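Local structure of exosome complex component Rrp42 (Pyrococcus abyssi, 2PO1) at residues R15-K23 against K203-D211. The protein is probably a non-catalytic component of the RNA-degrading archaeal exosome, thought to contribute to structuring the active site of its partner Rrp41. Residues are numbered along the deposited sequence; the frame is centred on the assembly and turned at random.
Sequences RDHIINLLK and KIGNILVVD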
loop_
_atom_site.group_PDB
_atom_site.type_symbol
_atom_site.label_atom_id
_atom_site.label_comp_id
_atom_site.label_asym_id
_atom_site.label_seq_id
_atom_site.Cartn_x
_atom_site.Cartn_y
_atom_site.Cartn_z
ATOM N N ARG C 15 -32.779 14.131 13.668
ATOM C CA ARG C 15 -32.341 15.476 14.064
ATOM C C ARG C 15 -33.452 16.249 14.709
ATOM O O ARG C 15 -33.257 16.847 15.759
ATOM C CB ARG C 15 -31.658 16.327 12.947
ATOM C CG ARG C 15 -31.306 17.811 13.432
ATOM C CD ARG C 15 -29.896 18.394 13.003
ATOM N NE ARG C 15 -29.773 19.799 13.460
ATOM C CZ ARG C 15 -28.780 20.358 14.187
ATOM N NH1 ARG C 15 -28.907 21.652 14.544
ATOM N NH2 ARG C 15 -27.678 19.687 14.563
ATOM N N ASP C 16 -34.630 16.231 14.089
ATOM C CA ASP C 16 -35.699 17.072 14.550
ATOM C C ASP C 16 -36.163 16.612 15.888
ATOM O O ASP C 16 -36.474 17.425 16.742
ATOM C CB ASP C 16 -36.828 17.074 13.551
ATOM C CG ASP C 16 -36.495 17.875 12.318
ATOM O OD1 ASP C 16 -36.778 17.412 11.201
ATOM O OD2 ASP C 16 -35.963 18.983 12.471
ATOM N N HIS C 17 -36.184 15.302 16.091
ATOM C CA HIS C 17 -36.624 14.807 17.361
ATOM C C HIS C 17 -35.613 15.133 18.450
ATOM O O HIS C 17 -35.972 15.626 19.527
ATOM C CB HIS C 17 -36.846 13.311 17.321
ATOM C CG HIS C 17 -37.364 12.776 18.614
ATOM N ND1 HIS C 17 -38.443 13.336 19.263
ATOM C CD2 HIS C 17 -36.940 11.754 19.392
ATOM C CE1 HIS C 17 -38.680 12.670 20.379
ATOM N NE2 HIS C 17 -37.776 11.710 20.485
ATOM N N ILE C 18 -34.358 14.829 18.152
ATOM C CA ILE C 18 -33.251 15.186 19.032
ATOM C C ILE C 18 -33.181 16.713 19.316
ATOM O O ILE C 18 -33.128 17.092 20.470
ATOM C CB ILE C 18 -31.970 14.540 18.580
ATOM C CG1 ILE C 18 -32.133 13.016 18.659
ATOM C CG2 ILE C 18 -30.788 14.991 19.392
ATOM C CD1 ILE C 18 -30.930 12.248 18.111
ATOM N N ILE C 19 -33.235 17.577 18.303
ATOM C CA ILE C 19 -33.206 19.009 18.589
ATOM C C ILE C 19 -34.334 19.450 19.482
ATOM O O ILE C 19 -34.116 20.214 20.416
ATOM C CB ILE C 19 -33.190 19.868 17.329
ATOM C CG1 ILE C 19 -31.743 20.098 16.881
ATOM C CG2 ILE C 19 -33.862 21.225 17.574
ATOM C CD1 ILE C 19 -31.697 20.679 15.477
ATOM N N ASN C 20 -35.549 18.962 19.212
ATOM C CA ASN C 20 -36.706 19.397 19.927
ATOM C C ASN C 20 -36.666 18.902 21.343
ATOM O O ASN C 20 -36.999 19.649 22.244
ATOM C CB ASN C 20 -38.001 18.977 19.213
ATOM C CG ASN C 20 -38.233 19.750 17.936
ATOM O OD1 ASN C 20 -37.324 20.436 17.456
ATOM N ND2 ASN C 20 -39.442 19.633 17.352
ATOM N N LEU C 21 -36.295 17.647 21.548
ATOM C CA LEU C 21 -36.090 17.167 22.896
ATOM C C LEU C 21 -35.084 18.059 23.612
ATOM O O LEU C 21 -35.308 18.452 24.753
ATOM C CB LEU C 21 -35.554 15.745 22.906
ATOM C CG LEU C 21 -36.545 14.605 23.056
ATOM C CD1 LEU C 21 -35.809 13.305 23.109
ATOM C CD2 LEU C 21 -37.367 14.762 24.273
ATOM N N LEU C 22 -33.995 18.400 22.918
ATOM C CA LEU C 22 -32.966 19.241 23.514
ATOM C C LEU C 22 -33.521 20.545 23.985
ATOM O O LEU C 22 -33.174 20.998 25.071
ATOM C CB LEU C 22 -31.844 19.505 22.541
ATOM C CG LEU C 22 -30.675 18.548 22.541
ATOM C CD1 LEU C 22 -29.579 19.281 21.812
ATOM C CD2 LEU C 22 -30.238 18.155 23.944
ATOM N N LYS C 23 -34.411 21.137 23.185
ATOM C CA LYS C 23 -35.134 22.369 23.578
ATOM C C LYS C 23 -35.920 22.221 24.874
ATOM O O LYS C 23 -36.175 23.203 25.587
ATOM C CB LYS C 23 -36.070 22.818 22.452
ATOM C CG LYS C 23 -35.422 23.706 21.362
ATOM C CD LYS C 23 -34.084 23.192 20.852
ATOM C CE LYS C 23 -33.554 24.046 19.677
ATOM N NZ LYS C 23 -34.599 24.305 18.634
ATOM N N LYS C 203 -22.021 19.715 20.053
ATOM C CA LYS C 203 -22.862 20.874 19.953
ATOM C C LYS C 203 -23.995 20.514 19.006
ATOM O O LYS C 203 -23.763 20.132 17.838
ATOM C CB LYS C 203 -22.077 22.063 19.435
ATOM C CG LYS C 203 -22.915 23.277 19.128
ATOM C CD LYS C 203 -22.040 24.513 19.112
ATOM C CE LYS C 203 -22.885 25.745 18.830
ATOM N NZ LYS C 203 -21.991 26.935 18.891
ATOM N N ILE C 204 -25.215 20.596 19.526
ATOM C CA ILE C 204 -26.447 20.378 18.746
ATOM C C ILE C 204 -27.298 21.633 18.856
ATOM O O ILE C 204 -27.812 21.952 19.928
ATOM C CB ILE C 204 -27.207 19.154 19.265
ATOM C CG1 ILE C 204 -26.248 17.959 19.355
ATOM C CG2 ILE C 204 -28.448 18.886 18.410
ATOM C CD1 ILE C 204 -26.859 16.664 19.943
ATOM N N GLY C 205 -27.414 22.361 17.751
ATOM C CA GLY C 205 -27.952 23.707 17.795
ATOM C C GLY C 205 -27.112 24.554 18.740
ATOM O O GLY C 205 -25.892 24.646 18.589
ATOM N N ASN C 206 -27.749 25.160 19.731
ATOM C CA ASN C 206 -27.032 26.033 20.647
ATOM C C ASN C 206 -26.741 25.361 21.970
ATOM O O ASN C 206 -26.504 26.013 22.975
ATOM C CB ASN C 206 -27.781 27.347 20.828
ATOM C CG ASN C 206 -27.566 28.278 19.653
ATOM O OD1 ASN C 206 -26.609 28.117 18.878
ATOM N ND2 ASN C 206 -28.457 29.250 19.500
ATOM N N ILE C 207 -26.732 24.048 21.944
ATOM C CA ILE C 207 -26.639 23.283 23.160
ATOM C C ILE C 207 -25.487 22.286 23.060
ATOM O O ILE C 207 -25.382 21.534 22.073
ATOM C CB ILE C 207 -27.957 22.519 23.382
ATOM C CG1 ILE C 207 -29.044 23.461 23.869
ATOM C CG2 ILE C 207 -27.761 21.467 24.415
ATOM C CD1 ILE C 207 -30.431 22.945 23.589
ATOM N N LEU C 208 -24.628 22.265 24.084
ATOM C CA LEU C 208 -23.625 21.213 24.215
ATOM C C LEU C 208 -24.072 20.160 25.179
ATOM O O LEU C 208 -24.585 20.443 26.251
ATOM C CB LEU C 208 -22.258 21.720 24.676
ATOM C CG LEU C 208 -21.553 22.947 24.095
ATOM C CD1 LEU C 208 -20.091 22.814 24.212
ATOM C CD2 LEU C 208 -21.912 23.297 22.665
ATOM N N VAL C 209 -23.782 18.928 24.817
ATOM C CA VAL C 209 -24.284 17.782 25.537
ATOM C C VAL C 209 -23.052 16.868 25.638
ATOM O O VAL C 209 -22.377 16.570 24.619
ATOM C CB VAL C 209 -25.420 17.273 24.658
ATOM C CG1 VAL C 209 -25.067 16.068 23.710
ATOM C CG2 VAL C 209 -26.779 17.336 25.262
ATOM N N VAL C 210 -22.712 16.460 26.846
ATOM C CA VAL C 210 -21.527 15.652 27.020
ATOM C C VAL C 210 -21.843 14.192 26.683
ATOM O O VAL C 210 -22.999 13.728 26.796
ATOM C CB VAL C 210 -20.963 15.761 28.441
ATOM C CG1 VAL C 210 -21.835 15.030 29.364
ATOM C CG2 VAL C 210 -19.581 15.098 28.502
ATOM N N ASP C 211 -20.803 13.488 26.246
ATOM C CA ASP C 211 -20.887 12.070 25.910
ATOM C C ASP C 211 -22.036 11.792 24.950
ATOM O O ASP C 211 -22.980 11.105 25.323
ATOM C CB ASP C 211 -21.040 11.235 27.164
ATOM C CG ASP C 211 -21.075 9.754 26.885
ATOM O OD1 ASP C 211 -21.780 9.064 27.647
ATOM O OD2 ASP C 211 -20.405 9.280 25.935
#
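Arg15 NH1 on the helix and Gly205 N in the hairpin turn, 3.6 Å apart, converge on one acceptor, Asp221 OD2, the arginine by a salt bridge and the glycine by a hydrogen bond. The hairpin, strands 197-204 and 207-210 joined by a type II' turn from Ile204 to Ile207, forms one margin of the four-stranded antiparallel sheet in the region of 3' exoribonuclease family domain 2 of this RNase PH family protein; the N-terminal helix 13-23 packs across it, the axis of 15-23 standing at 97° to strand 207-210. Gly205 takes the positive phi (58°) of the turn's first corner. Arg15 CG stands opposite the backbone N (chi1 176°), and the chain then bends at chi2 to carry the guanidinium past Ile204, where NH2 also bonds Val219 O of helix 214-219, a helix that meets Ile18, Ile204 and Val209 as well. Ile19 CG1 rests 3.7 Å above one face of that group, offset toward its rim. A methionine in place of Arg15 would probably leave Asp221 without its charged mate and Val219 O without a donor, weakening the polar tie between helix and turn. Beside these polar groups the contact is apolar. Leu22 sets its fork on the hairpin, crossing Ile204 at about a right angle, with CD1 tight against Ile204 CB (3.5 Å) and also touching Ile207 CG2. Ile204 CG2 touches both Leu22 CD1 and Ile19 CG1, 3.8 Å from the latter. The other branch of the leucine, CD2, reaches Val209 CG2 at 3.8 Å, while Ile207 CD1 reaches the helix backbone, 3.7 Å from Leu22 O.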